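PDB 1YB3: DUF3201 domain-containing protein from Pyrococcus furiosus, which is of unknown function but belongs to the DUF3201 family and has a seven-stranded antiparallel sheet packed with helices. Local coordinates for residues A[26-31]-A[66-71]; A[34-39]-A[164-169]; A[19-24]-A[76-81]; A[97-102]-A[145-150]. All coordinates share one frame; numbering follows the deposited sequence. Where two conformers were deposited one is given.

Contact 1. Residues A[26-31]-A[66-71]; sequences FELREE and PAFAVK
Phe68 reaches out of strand 65-71 to meet Arg29 and Leu28 of helix 11-35, a worked example of a helix packed on a face of an antiparallel sheet, here the seven-stranded sheet of the domain. At the start of the strand, Pro66 turns its ring to the helix side, where it packs on Ile21, Trp22 and Ile25, one to two turns earlier in the helix. Phe68, two residues on, comes round to the helix again and carries the contact between the two segments. Its CG sits between the backbone N and the carbonyl carbon (chi1 58°), and the ring projects so that its CZ lies 3.6 Å from Arg29 CA. Beside it, Leu28 CG stands 4.3 Å from Phe68 CZ. The aliphatic root of the arginine serves as a hydrophobic surface for the ring, while the bend of the Arg29 chain at chi2 leads the charged end away from it, the guanidinium plane standing 87° to that of the ring. That end goes to strand 40-47, where NE and NH2 meet the carbonyls of Glu42 and Val41 and NH2 pairs with Glu43. Over the face of the Phe68 ring Arg29 CG makes a CH-pi contact, 3.8 Å from the centroid and only 17° off the ring normal.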
loop_
_atom_site.group_PDB
_atom_site.type_symbol
_atom_site.label_atom_id
_atom_site.label_comp_id
_atom_site.label_asym_id
_atom_site.label_seq_id
_atom_site.Cartn_x
_atom_site.Cartn_y
_atom_site.Cartn_z
ATOM N N PHE A 26 -0.837 8.132 13.911
ATOM C CA PHE A 26 -0.374 9.452 14.327
ATOM C C PHE A 26 1.129 9.381 14.654
ATOM O O PHE A 26 1.905 10.261 14.250
ATOM C CB PHE A 26 -1.207 10.000 15.496
ATOM C CG PHE A 26 -2.615 10.380 15.107
ATOM C CD1 PHE A 26 -2.849 11.317 14.096
ATOM C CD2 PHE A 26 -3.714 9.813 15.762
ATOM C CE1 PHE A 26 -4.155 11.669 13.731
ATOM C CE2 PHE A 26 -5.034 10.163 15.404
ATOM C CZ PHE A 26 -5.250 11.082 14.388
ATOM N N GLU A 27 1.537 8.299 15.316
ATOM C CA GLU A 27 2.940 8.083 15.696
ATOM C C GLU A 27 3.817 7.885 14.458
ATOM O O GLU A 27 4.889 8.510 14.324
ATOM C CB GLU A 27 3.065 6.876 16.630
ATOM C CG GLU A 27 4.507 6.512 17.017
ATOM C CD GLU A 27 4.580 5.287 17.927
ATOM O OE1 GLU A 27 4.903 5.465 19.132
ATOM O OE2 GLU A 27 4.304 4.156 17.447
ATOM N N LEU A 28 3.357 7.024 13.552
ATOM C CA LEU A 28 4.137 6.686 12.354
ATOM C C LEU A 28 4.295 7.889 11.434
ATOM O O LEU A 28 5.365 8.043 10.793
ATOM C CB LEU A 28 3.501 5.520 11.599
ATOM C CG LEU A 28 4.223 5.005 10.357
ATOM C CD1 LEU A 28 5.655 4.527 10.730
ATOM C CD2 LEU A 28 3.396 3.900 9.724
ATOM N N ARG A 29 3.261 8.735 11.348
ATOM C CA ARG A 29 3.325 9.952 10.539
ATOM C C ARG A 29 4.474 10.837 11.002
ATOM O O ARG A 29 5.282 11.307 10.176
ATOM C CB ARG A 29 1.981 10.716 10.528
ATOM C CG ARG A 29 1.915 11.862 9.508
ATOM C CD ARG A 29 2.428 13.185 10.082
ATOM N NE ARG A 29 2.581 14.199 9.034
ATOM C CZ ARG A 29 3.041 15.432 9.228
ATOM N NH1 ARG A 29 3.357 15.856 10.453
ATOM N NH2 ARG A 29 3.152 16.262 8.191
ATOM N N GLU A 30 4.578 11.059 12.311
ATOM C CA GLU A 30 5.659 11.925 12.808
ATOM C C GLU A 30 7.033 11.286 12.571
ATOM O O GLU A 30 8.013 11.983 12.208
ATOM C CB GLU A 30 5.430 12.283 14.278
ATOM C CG GLU A 30 4.153 13.124 14.523
ATOM C CD GLU A 30 4.064 14.372 13.640
ATOM O OE1 GLU A 30 5.080 15.095 13.508
ATOM O OE2 GLU A 30 2.977 14.639 13.088
ATOM N N GLU A 31 7.097 9.968 12.716
ATOM C CA GLU A 31 8.346 9.230 12.514
ATOM C C GLU A 31 8.802 9.309 11.058
ATOM O O GLU A 31 9.970 9.623 10.782
ATOM C CB GLU A 31 8.218 7.772 12.963
ATOM C CG GLU A 31 8.146 7.627 14.492
ATOM C CD GLU A 31 7.670 6.268 14.957
ATOM O OE1 GLU A 31 7.238 5.444 14.120
ATOM O OE2 GLU A 31 7.721 6.028 16.186
ATOM N N PRO A 66 -7.360 5.817 9.120
ATOM C CA PRO A 66 -6.352 6.892 8.981
ATOM C C PRO A 66 -5.317 6.617 7.878
ATOM O O PRO A 66 -4.917 5.475 7.671
ATOM C CB PRO A 66 -5.695 6.941 10.364
ATOM C CG PRO A 66 -5.762 5.484 10.853
ATOM C CD PRO A 66 -7.057 4.909 10.250
ATOM N N ALA A 67 -4.916 7.667 7.161
ATOM C CA ALA A 67 -3.846 7.533 6.161
ATOM C C ALA A 67 -3.198 8.886 5.959
ATOM O O ALA A 67 -3.834 9.917 6.153
ATOM C CB ALA A 67 -4.391 6.974 4.831
ATOM N N PHE A 68 -1.935 8.888 5.538
ATOM C CA PHE A 68 -1.253 10.153 5.208
ATOM C C PHE A 68 -0.478 9.996 3.910
ATOM O O PHE A 68 0.104 8.937 3.665
ATOM C CB PHE A 68 -0.348 10.660 6.349
ATOM C CG PHE A 68 0.727 9.695 6.785
ATOM C CD1 PHE A 68 2.024 9.767 6.227
ATOM C CD2 PHE A 68 0.468 8.719 7.761
ATOM C CE1 PHE A 68 3.031 8.891 6.653
ATOM C CE2 PHE A 68 1.461 7.852 8.182
ATOM C CZ PHE A 68 2.759 7.927 7.604
ATOM N N ALA A 69 -0.506 11.042 3.079
ATOM C CA ALA A 69 0.218 11.063 1.799
ATOM C C ALA A 69 1.729 11.180 1.988
ATOM O O ALA A 69 2.218 11.881 2.903
ATOM C CB ALA A 69 -0.268 12.262 0.969
ATOM N N VAL A 70 2.451 10.487 1.108
ATOM C CA VAL A 70 3.901 10.628 0.943
ATOM C C VAL A 70 4.108 10.877 -0.552
ATOM O O VAL A 70 3.896 9.998 -1.358
ATOM C CB VAL A 70 4.677 9.364 1.374
ATOM C CG1 VAL A 70 6.209 9.591 1.220
ATOM C CG2 VAL A 70 4.333 8.931 2.816
ATOM N N LYS A 71 4.473 12.101 -0.911
ATOM C CA LYS A 71 4.584 12.474 -2.326
ATOM C C LYS A 71 5.921 11.982 -2.884
ATOM O O LYS A 71 6.912 11.977 -2.168
ATOM C CB LYS A 71 4.473 13.976 -2.480
ATOM C CG LYS A 71 3.181 14.550 -1.900
ATOM C CD LYS A 71 3.006 15.989 -2.343
ATOM C CE LYS A 71 1.660 16.512 -1.903
ATOM N NZ LYS A 71 1.361 17.788 -2.618
#

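Contact 2. Residues A[34-39]-A[164-169]; sequences EELKGF and RFIELA
With chi1 at -72°, Ile166 places CG1 opposite its carbonyl carbon while CG2 points away from the backbone N, and an extended chi2 carries CD1 outward; CG2 and CD1 thereby both face the Phe39 ring, and CD1 also meets Leu36. Phe39 uses the same first rotamer (chi1 -65°) and extends its ring from the opposite direction. The far end of that ring does the touching: Phe39 CZ lies 3.7 Å from Ile166 CG2, and Phe39 CE2 lies 3.9 Å from Ile166 CD1. The approach is oblique to the ring. Leu36 adds one branch, its CD2 coming to 4.0 Å from Ile166 CD1, so a single isoleucine is shared by two hydrophobic neighbours. This small cluster joins helix 155-171 to the connection between helix 11-35 and strand 40-47 at the border of the antiparallel sheet. Leu36, the first residue to leave helical geometry, begins a type II beta turn that ends at Phe39, closed by a 3.0 Å hydrogen bond from Phe39 N to Leu36 O. The turn brings both hydrophobic side chains to one side, where they also rest on Val70 of strand 65-71, while Ile166 has Leu175 of the C-terminal tail as a further neighbour. Lys37 folds back along the end of the helix, its NZ giving a 2.7 Å hydrogen bond to Glu34 O.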
loop_
_atom_site.group_PDB
_atom_site.type_symbol
_atom_site.label_atom_id
_atom_site.label_comp_id
_atom_site.label_asym_id
_atom_site.label_seq_id
_atom_site.Cartn_x
_atom_site.Cartn_y
_atom_site.Cartn_z
ATOM N N GLU A 34 10.044 12.727 9.975
ATOM C CA GLU A 34 11.451 12.906 10.361
ATOM C C GLU A 34 12.411 12.089 9.493
ATOM O O GLU A 34 13.457 12.589 9.075
ATOM C CB GLU A 34 11.640 12.571 11.846
ATOM C CG GLU A 34 10.956 13.570 12.787
ATOM C CD GLU A 34 10.785 13.048 14.213
ATOM O OE1 GLU A 34 11.337 11.965 14.530
ATOM O OE2 GLU A 34 10.093 13.724 15.022
ATOM N N GLU A 35 12.044 10.845 9.197
ATOM C CA GLU A 35 12.964 9.898 8.590
ATOM C C GLU A 35 13.055 9.967 7.054
ATOM O O GLU A 35 14.146 9.834 6.482
ATOM C CB GLU A 35 12.610 8.486 9.053
ATOM C CG GLU A 35 12.843 8.305 10.551
ATOM C CD GLU A 35 12.050 7.153 11.158
ATOM O OE1 GLU A 35 11.597 6.256 10.413
ATOM O OE2 GLU A 35 11.885 7.153 12.396
ATOM N N LEU A 36 11.912 10.155 6.396
ATOM C CA LEU A 36 11.834 10.194 4.924
ATOM C C LEU A 36 12.166 11.585 4.391
ATOM O O LEU A 36 11.379 12.228 3.673
ATOM C CB LEU A 36 10.449 9.720 4.426
ATOM C CG LEU A 36 10.036 8.284 4.777
ATOM C CD1 LEU A 36 8.732 7.965 4.066
ATOM C CD2 LEU A 36 11.072 7.278 4.384
ATOM N N LYS A 37 13.355 12.061 4.746
ATOM C CA LYS A 37 13.765 13.378 4.299
ATOM C C LYS A 37 13.913 13.338 2.777
ATOM O O LYS A 37 14.410 12.356 2.231
ATOM C CB LYS A 37 15.079 13.779 4.978
ATOM C CG LYS A 37 14.920 14.204 6.452
ATOM C CD LYS A 37 16.231 14.811 6.968
ATOM C CE LYS A 37 16.091 15.259 8.422
ATOM N NZ LYS A 37 15.740 14.096 9.285
ATOM N N GLY A 38 13.442 14.395 2.105
ATOM C CA GLY A 38 13.411 14.447 0.644
ATOM C C GLY A 38 12.057 14.065 0.100
ATOM O O GLY A 38 11.784 14.240 -1.084
ATOM N N PHE A 39 11.205 13.526 0.981
ATOM C CA PHE A 39 9.821 13.232 0.609
ATOM C C PHE A 39 8.867 14.138 1.374
ATOM O O PHE A 39 9.052 14.377 2.568
ATOM C CB PHE A 39 9.464 11.769 0.879
ATOM C CG PHE A 39 10.232 10.787 0.042
ATOM C CD1 PHE A 39 9.774 10.408 -1.236
ATOM C CD2 PHE A 39 11.389 10.201 0.542
ATOM C CE1 PHE A 39 10.492 9.484 -2.013
ATOM C CE2 PHE A 39 12.119 9.277 -0.226
ATOM C CZ PHE A 39 11.663 8.912 -1.514
ATOM N N ARG A 164 12.895 -0.497 1.744
ATOM C CA ARG A 164 13.163 -1.446 0.654
ATOM C C ARG A 164 12.408 -1.058 -0.626
ATOM O O ARG A 164 12.939 -1.157 -1.724
ATOM C CB ARG A 164 12.879 -2.899 1.064
ATOM C CG ARG A 164 13.876 -3.441 2.119
ATOM C CD ARG A 164 13.520 -4.853 2.586
ATOM N NE ARG A 164 13.832 -5.862 1.585
ATOM C CZ ARG A 164 12.932 -6.498 0.838
ATOM N NH1 ARG A 164 11.638 -6.221 0.965
ATOM N NH2 ARG A 164 13.326 -7.419 -0.042
ATOM N N PHE A 165 11.164 -0.598 -0.472
ATOM C CA PHE A 165 10.412 -0.203 -1.628
ATOM C C PHE A 165 11.027 1.013 -2.320
ATOM O O PHE A 165 11.181 1.043 -3.556
ATOM C CB PHE A 165 8.938 0.073 -1.259
ATOM C CG PHE A 165 8.057 0.247 -2.471
ATOM C CD1 PHE A 165 7.413 -0.867 -3.040
ATOM C CD2 PHE A 165 7.923 1.499 -3.082
ATOM C CE1 PHE A 165 6.630 -0.724 -4.190
ATOM C CE2 PHE A 165 7.128 1.657 -4.247
ATOM C CZ PHE A 165 6.473 0.536 -4.787
ATOM N N ILE A 166 11.386 2.014 -1.519
ATOM C CA ILE A 166 11.994 3.240 -2.062
ATOM C C ILE A 166 13.309 2.908 -2.790
ATOM O O ILE A 166 13.548 3.402 -3.894
ATOM C CB ILE A 166 12.163 4.341 -0.970
ATOM C CG1 ILE A 166 10.786 4.921 -0.595
ATOM C CG2 ILE A 166 13.092 5.459 -1.460
ATOM C CD1 ILE A 166 10.755 5.731 0.715
ATOM N N GLU A 167 14.100 2.024 -2.204
ATOM C CA GLU A 167 15.390 1.628 -2.792
ATOM C C GLU A 167 15.171 0.888 -4.127
ATOM O O GLU A 167 15.875 1.142 -5.109
ATOM C CB GLU A 167 16.210 0.821 -1.785
ATOM C CG GLU A 167 16.655 1.681 -0.592
ATOM C CD GLU A 167 17.182 0.884 0.608
ATOM O OE1 GLU A 167 16.961 -0.358 0.685
ATOM O OE2 GLU A 167 17.795 1.539 1.491
ATOM N N LEU A 168 14.164 0.014 -4.177
ATOM C CA LEU A 168 13.841 -0.675 -5.424
ATOM C C LEU A 168 13.361 0.333 -6.477
ATOM O O LEU A 168 13.783 0.293 -7.635
ATOM C CB LEU A 168 12.780 -1.741 -5.177
ATOM C CG LEU A 168 12.230 -2.458 -6.405
ATOM C CD1 LEU A 168 13.312 -3.229 -7.185
ATOM C CD2 LEU A 168 11.081 -3.389 -5.975
ATOM N N ALA A 169 12.470 1.238 -6.070
ATOM C CA ALA A 169 11.966 2.286 -6.955
ATOM C C ALA A 169 13.070 3.180 -7.513
ATOM O O ALA A 169 13.031 3.525 -8.682
ATOM C CB ALA A 169 10.912 3.127 -6.233
#

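Contact 3. Residues A[19-24]-A[76-81]; sequences NRIWGD and VGATPQ
This is a mostly buried hydrophobic contact in which one side chain of helix 11-35, Ile21, packs on the end of strand 74-79 and the turn that follows it, with Pro80 at the outer margin. No hydrogen bond crosses between the segments, and each branch of the isoleucine has its own partner. Ile21 CG2 rests 4.0 Å from Ala78 CB, the small alanine side chain letting the backbones come as near as 6.0 Å between Ile21 CA and Ala78 CA. Ile21 CG1 passes the carbonyl of the next residue, 3.8 Å from Thr79 O. At the tip, Ile21 CD1 lies 3.6 Å from Pro80 CA and also touches the proline ring. The torsions account for this spread: CG1 is set opposite the carbonyl carbon (chi1 -68°) and chi2 is extended, which carries CD1 beyond the strand end to Pro80. On the helix itself CG2 also stands over a face of the Trp22 ring, and Phe153 packs on the same isoleucine. With the isoleucine cut back to alanine, Ala78 and Pro80 would probably lose their shared partner, and a gap is likely to open between helix and strand end. The residues flanking Pro80 form an ST turn: Thr79 OG1 accepts a hydrogen bond from Gln81 N at 3.1 Å. Strand 82-90 begins just beyond, so the helix here covers the turn end of the antiparallel beta hairpin that strands 74-79 and 82-90 make within the seven-stranded sheet.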
loop_
_atom_site.group_PDB
_atom_site.type_symbol
_atom_site.label_atom_id
_atom_site.label_comp_id
_atom_site.label_asym_id
_atom_site.label_seq_id
_atom_site.Cartn_x
_atom_site.Cartn_y
_atom_site.Cartn_z
ATOM N N ASN A 19 -7.951 2.395 19.390
ATOM C CA ASN A 19 -6.893 3.295 19.870
ATOM C C ASN A 19 -5.531 2.947 19.259
ATOM O O ASN A 19 -4.708 3.843 19.010
ATOM C CB ASN A 19 -6.816 3.290 21.401
ATOM C CG ASN A 19 -7.681 4.369 22.029
ATOM O OD1 ASN A 19 -8.003 5.367 21.383
ATOM N ND2 ASN A 19 -8.039 4.187 23.302
ATOM N N ARG A 20 -5.307 1.658 19.031
ATOM C CA ARG A 20 -4.068 1.177 18.390
ATOM C C ARG A 20 -3.972 1.613 16.932
ATOM O O ARG A 20 -2.929 2.119 16.511
ATOM C CB ARG A 20 -3.947 -0.353 18.514
ATOM C CG ARG A 20 -2.709 -0.948 17.822
ATOM C CD ARG A 20 -2.475 -2.424 18.175
ATOM N NE ARG A 20 -3.452 -3.327 17.565
ATOM C CZ ARG A 20 -3.266 -4.638 17.379
ATOM N NH1 ARG A 20 -2.118 -5.214 17.726
ATOM N NH2 ARG A 20 -4.225 -5.376 16.828
ATOM N N ILE A 21 -5.047 1.433 16.166
ATOM C CA ILE A 21 -5.081 1.836 14.744
ATOM C C ILE A 21 -4.763 3.331 14.590
ATOM O O ILE A 21 -3.834 3.723 13.852
ATOM C CB ILE A 21 -6.458 1.484 14.080
ATOM C CG1 ILE A 21 -6.651 -0.030 13.956
ATOM C CG2 ILE A 21 -6.653 2.205 12.719
ATOM C CD1 ILE A 21 -8.100 -0.431 13.654
ATOM N N TRP A 22 -5.512 4.178 15.302
ATOM C CA TRP A 22 -5.305 5.609 15.167
ATOM C C TRP A 22 -4.009 6.100 15.825
ATOM O O TRP A 22 -3.265 6.871 15.208
ATOM C CB TRP A 22 -6.552 6.412 15.607
ATOM C CG TRP A 22 -7.527 6.595 14.478
ATOM C CD1 TRP A 22 -7.599 7.665 13.629
ATOM C CD2 TRP A 22 -8.554 5.687 14.060
ATOM N NE1 TRP A 22 -8.593 7.475 12.717
ATOM C CE2 TRP A 22 -9.200 6.274 12.952
ATOM C CE3 TRP A 22 -8.989 4.437 14.509
ATOM C CZ2 TRP A 22 -10.274 5.658 12.288
ATOM C CZ3 TRP A 22 -10.054 3.818 13.847
ATOM C CH2 TRP A 22 -10.682 4.434 12.747
ATOM N N GLY A 23 -3.707 5.619 17.039
ATOM C CA GLY A 23 -2.485 6.005 17.764
ATOM C C GLY A 23 -1.230 5.640 16.982
ATOM O O GLY A 23 -0.302 6.445 16.873
ATOM N N ASP A 24 -1.228 4.445 16.402
ATOM C CA ASP A 24 -0.081 3.982 15.618
ATOM C C ASP A 24 0.174 4.850 14.379
ATOM O O ASP A 24 1.344 5.063 14.016
ATOM C CB ASP A 24 -0.241 2.516 15.194
ATOM C CG ASP A 24 0.047 1.525 16.328
ATOM O OD1 ASP A 24 0.242 1.946 17.494
ATOM O OD2 ASP A 24 0.075 0.309 16.035
ATOM N N VAL A 76 0.453 6.074 3.326
ATOM C CA VAL A 76 0.706 5.114 4.398
ATOM C C VAL A 76 -0.493 5.197 5.338
ATOM O O VAL A 76 -0.956 6.290 5.659
ATOM C CB VAL A 76 1.947 5.509 5.168
ATOM C CG1 VAL A 76 2.170 4.596 6.366
ATOM C CG2 VAL A 76 3.146 5.489 4.210
ATOM N N GLY A 77 -0.974 4.054 5.796
ATOM C CA GLY A 77 -2.169 4.086 6.689
ATOM C C GLY A 77 -2.350 2.823 7.498
ATOM O O GLY A 77 -1.464 1.958 7.541
ATOM N N ALA A 78 -3.494 2.717 8.172
ATOM C CA ALA A 78 -3.795 1.495 8.917
ATOM C C ALA A 78 -5.268 1.229 8.782
ATOM O O ALA A 78 -6.076 2.174 8.653
ATOM C CB ALA A 78 -3.420 1.634 10.386
ATOM N N THR A 79 -5.602 -0.054 8.767
ATOM C CA THR A 79 -6.996 -0.521 8.810
ATOM C C THR A 79 -7.033 -1.533 9.963
ATOM O O THR A 79 -6.018 -1.800 10.600
ATOM C CB THR A 79 -7.358 -1.283 7.527
ATOM O OG1 THR A 79 -6.604 -2.492 7.502
ATOM C CG2 THR A 79 -7.070 -0.443 6.235
ATOM N N PRO A 80 -8.210 -2.121 10.252
ATOM C CA PRO A 80 -8.207 -3.148 11.306
ATOM C C PRO A 80 -7.251 -4.335 11.056
ATOM O O PRO A 80 -6.950 -5.100 11.984
ATOM C CB PRO A 80 -9.669 -3.612 11.336
ATOM C CG PRO A 80 -10.448 -2.400 10.857
ATOM C CD PRO A 80 -9.573 -1.858 9.744
ATOM N N GLN A 81 -6.781 -4.478 9.817
ATOM C CA GLN A 81 -5.779 -5.521 9.475
ATOM C C GLN A 81 -4.356 -5.150 9.887
ATOM O O GLN A 81 -3.497 -6.034 10.096
ATOM C CB GLN A 81 -5.786 -5.816 7.981
ATOM C CG GLN A 81 -6.928 -6.698 7.503
ATOM C CD GLN A 81 -6.839 -7.012 6.008
ATOM O OE1 GLN A 81 -6.412 -6.181 5.208
ATOM N NE2 GLN A 81 -7.241 -8.214 5.639
#

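Contact 4. Residues A[97-102]-A[145-150]; sequences EFIEDV and INFEVD
The Phe147 ring is met on one face by Phe98 CE2 and at its edge, in the ring plane, by Ile99 CD1. Phe98 brings its own edge, with Phe147 CZ lying in the Phe98 plane, and the two rings form a T-shaped pair with planes 74° apart and centroids 5.3 Å apart. The nearest atoms of the pair are Phe98 CE2 and Phe147 CZ, at 3.7 Å. From nearly a right angle Ile99 CD1 closes on the same corner, 3.6 Å from Phe147 CZ. Val102 CG1 completes the group obliquely, 3.8 Å from Phe147 CE1; because Val102 was modelled in two conformers, this last approach is less certain. Phe147 lies on strand 144-150, an inner strand of the seven-stranded sheet, and helix 96-105 runs over that face almost along the strand, their local directions differing by only 13°. A spacing of 11.5 Å between the two axes is spanned by the phenylalanine side chain, whose chi1 of -63° aims the ring at the helix. A serine in place of Phe147 would probably deprive Phe98 and Ile99 of the ring on which both rest and open a gap under the helix. Beyond the pair, Phe98 meets Tyr172 in a second edge-to-face contact, and Ile99 continues into helix 130-138 through Val133, Trp134 and Ile137. Phe147 itself packs laterally on Ile111 of the neighbouring strand, while its backbone is hydrogen-bonded to Phe87 of strand 82-90.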
loop_
_atom_site.group_PDB
_atom_site.type_symbol
_atom_site.label_atom_id
_atom_site.label_comp_id
_atom_site.label_asym_id
_atom_site.label_seq_id
_atom_site.Cartn_x
_atom_site.Cartn_y
_atom_site.Cartn_z
ATOM N N GLU A 97 10.313 -5.848 -15.873
ATOM C CA GLU A 97 11.320 -6.173 -14.849
ATOM C C GLU A 97 10.991 -5.580 -13.476
ATOM O O GLU A 97 11.179 -6.242 -12.456
ATOM C CB GLU A 97 12.744 -5.791 -15.266
ATOM C CG GLU A 97 13.798 -6.586 -14.479
ATOM C CD GLU A 97 15.223 -6.153 -14.747
ATOM O OE1 GLU A 97 15.483 -5.525 -15.798
ATOM O OE2 GLU A 97 16.093 -6.454 -13.900
ATOM N N PHE A 98 10.497 -4.339 -13.452
ATOM C CA PHE A 98 10.068 -3.750 -12.172
ATOM C C PHE A 98 8.960 -4.601 -11.538
ATOM O O PHE A 98 9.027 -4.941 -10.364
ATOM C CB PHE A 98 9.601 -2.313 -12.336
ATOM C CG PHE A 98 9.083 -1.700 -11.051
ATOM C CD1 PHE A 98 9.966 -1.350 -10.018
ATOM C CD2 PHE A 98 7.716 -1.503 -10.864
ATOM C CE1 PHE A 98 9.499 -0.790 -8.830
ATOM C CE2 PHE A 98 7.228 -0.941 -9.677
ATOM C CZ PHE A 98 8.123 -0.582 -8.651
ATOM N N ILE A 99 7.962 -4.963 -12.339
ATOM C CA ILE A 99 6.867 -5.819 -11.882
ATOM C C ILE A 99 7.383 -7.144 -11.291
ATOM O O ILE A 99 6.978 -7.539 -10.191
ATOM C CB ILE A 99 5.854 -6.108 -13.035
ATOM C CG1 ILE A 99 5.320 -4.803 -13.655
ATOM C CG2 ILE A 99 4.756 -7.063 -12.577
ATOM C CD1 ILE A 99 4.744 -3.789 -12.696
ATOM N N GLU A 100 8.284 -7.818 -12.020
ATOM C CA GLU A 100 8.898 -9.072 -11.538
ATOM C C GLU A 100 9.634 -8.886 -10.195
ATOM O O GLU A 100 9.498 -9.705 -9.269
ATOM C CB GLU A 100 9.857 -9.665 -12.586
ATOM C CG GLU A 100 9.163 -10.142 -13.858
ATOM C CD GLU A 100 10.132 -10.538 -14.959
ATOM O OE1 GLU A 100 11.289 -10.050 -14.971
ATOM O OE2 GLU A 100 9.721 -11.333 -15.830
ATOM N N ASP A 101 10.399 -7.801 -10.097
ATOM C CA ASP A 101 11.176 -7.483 -8.895
ATOM C C ASP A 101 10.296 -7.173 -7.688
ATOM O O ASP A 101 10.569 -7.633 -6.560
ATOM C CB ASP A 101 12.092 -6.283 -9.162
ATOM C CG ASP A 101 13.282 -6.627 -10.047
ATOM O OD1 ASP A 101 13.404 -7.793 -10.477
ATOM O OD2 ASP A 101 14.097 -5.717 -10.312
ATOM N N VAL A 102 9.245 -6.387 -7.898
ATOM C CA VAL A 102 8.373 -6.043 -6.774
ATOM C C VAL A 102 7.642 -7.294 -6.223
ATOM O O VAL A 102 7.535 -7.475 -5.022
ATOM C CB VAL A 102 7.441 -4.834 -7.104
ATOM C CG1 VAL A 102 6.329 -5.231 -8.097
ATOM C CG2 VAL A 102 6.885 -4.224 -5.824
ATOM N N ILE A 145 -0.902 2.726 -11.864
ATOM C CA ILE A 145 -0.832 1.387 -11.286
ATOM C C ILE A 145 -0.338 1.513 -9.851
ATOM O O ILE A 145 0.701 2.130 -9.613
ATOM C CB ILE A 145 0.133 0.448 -12.071
ATOM C CG1 ILE A 145 -0.134 0.484 -13.600
ATOM C CG2 ILE A 145 0.136 -0.984 -11.491
ATOM C CD1 ILE A 145 -1.607 0.199 -14.030
ATOM N N ASN A 146 -1.090 0.927 -8.920
ATOM C CA ASN A 146 -0.789 0.984 -7.494
ATOM C C ASN A 146 -0.146 -0.297 -7.011
ATOM O O ASN A 146 -0.562 -1.409 -7.394
ATOM C CB ASN A 146 -2.063 1.208 -6.683
ATOM C CG ASN A 146 -2.689 2.545 -6.943
ATOM O OD1 ASN A 146 -2.346 3.531 -6.313
ATOM N ND2 ASN A 146 -3.642 2.583 -7.872
ATOM N N PHE A 147 0.864 -0.150 -6.137
ATOM C CA PHE A 147 1.577 -1.267 -5.531
ATOM C C PHE A 147 1.415 -1.092 -4.035
ATOM O O PHE A 147 1.936 -0.130 -3.478
ATOM C CB PHE A 147 3.067 -1.187 -5.900
ATOM C CG PHE A 147 3.308 -1.306 -7.379
ATOM C CD1 PHE A 147 3.664 -2.534 -7.945
ATOM C CD2 PHE A 147 3.093 -0.192 -8.219
ATOM C CE1 PHE A 147 3.838 -2.657 -9.342
ATOM C CE2 PHE A 147 3.252 -0.296 -9.600
ATOM C CZ PHE A 147 3.628 -1.539 -10.166
ATOM N N GLU A 148 0.637 -1.977 -3.412
ATOM C CA GLU A 148 0.322 -1.901 -1.979
ATOM C C GLU A 148 0.956 -3.070 -1.225
ATOM O O GLU A 148 0.840 -4.223 -1.640
ATOM C CB GLU A 148 -1.214 -1.897 -1.723
ATOM C CG GLU A 148 -1.551 -2.046 -0.245
ATOM C CD GLU A 148 -3.055 -1.975 0.076
ATOM O OE1 GLU A 148 -3.805 -1.381 -0.734
ATOM O OE2 GLU A 148 -3.475 -2.491 1.134
ATOM N N VAL A 149 1.640 -2.763 -0.122
ATOM C CA VAL A 149 2.191 -3.791 0.750
ATOM C C VAL A 149 1.507 -3.676 2.121
ATOM O O VAL A 149 1.449 -2.574 2.689
ATOM C CB VAL A 149 3.729 -3.628 0.869
ATOM C CG1 VAL A 149 4.303 -4.679 1.801
ATOM C CG2 VAL A 149 4.387 -3.665 -0.568
ATOM N N ASP A 150 0.986 -4.802 2.620
ATOM C CA ASP A 150 0.293 -4.872 3.924
ATOM C C ASP A 150 1.187 -5.552 4.971
ATOM O O ASP A 150 1.911 -6.510 4.649
ATOM C CB ASP A 150 -1.025 -5.644 3.807
ATOM C CG ASP A 150 -2.058 -4.932 2.930
ATOM O OD1 ASP A 150 -1.820 -3.770 2.552
ATOM O OD2 ASP A 150 -3.109 -5.551 2.633
#

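Contacts 1, 3 and 4 set helices on the seven-stranded sheet; contact 2 joins helix 155-171 to the turn after helix 11-35. Contacts 3 and 1 use successive parts of helix 11-35 and the adjacent strands 74-79 and 65-71, their centres about 11 Å apart, and contact 1 falls within the sequence span of contact 3. Contact 4 follows both in the chain, on the other side of its centre, with its own centre about 21 and 23 Å from those of contacts 1 and 3. Contact 2 spans contact 4 in sequence, and its segments alternate with those of contacts 1 and 3. Phe165 of helix 155-171 touches Val102 and Phe147, linking contact 2 to contact 4.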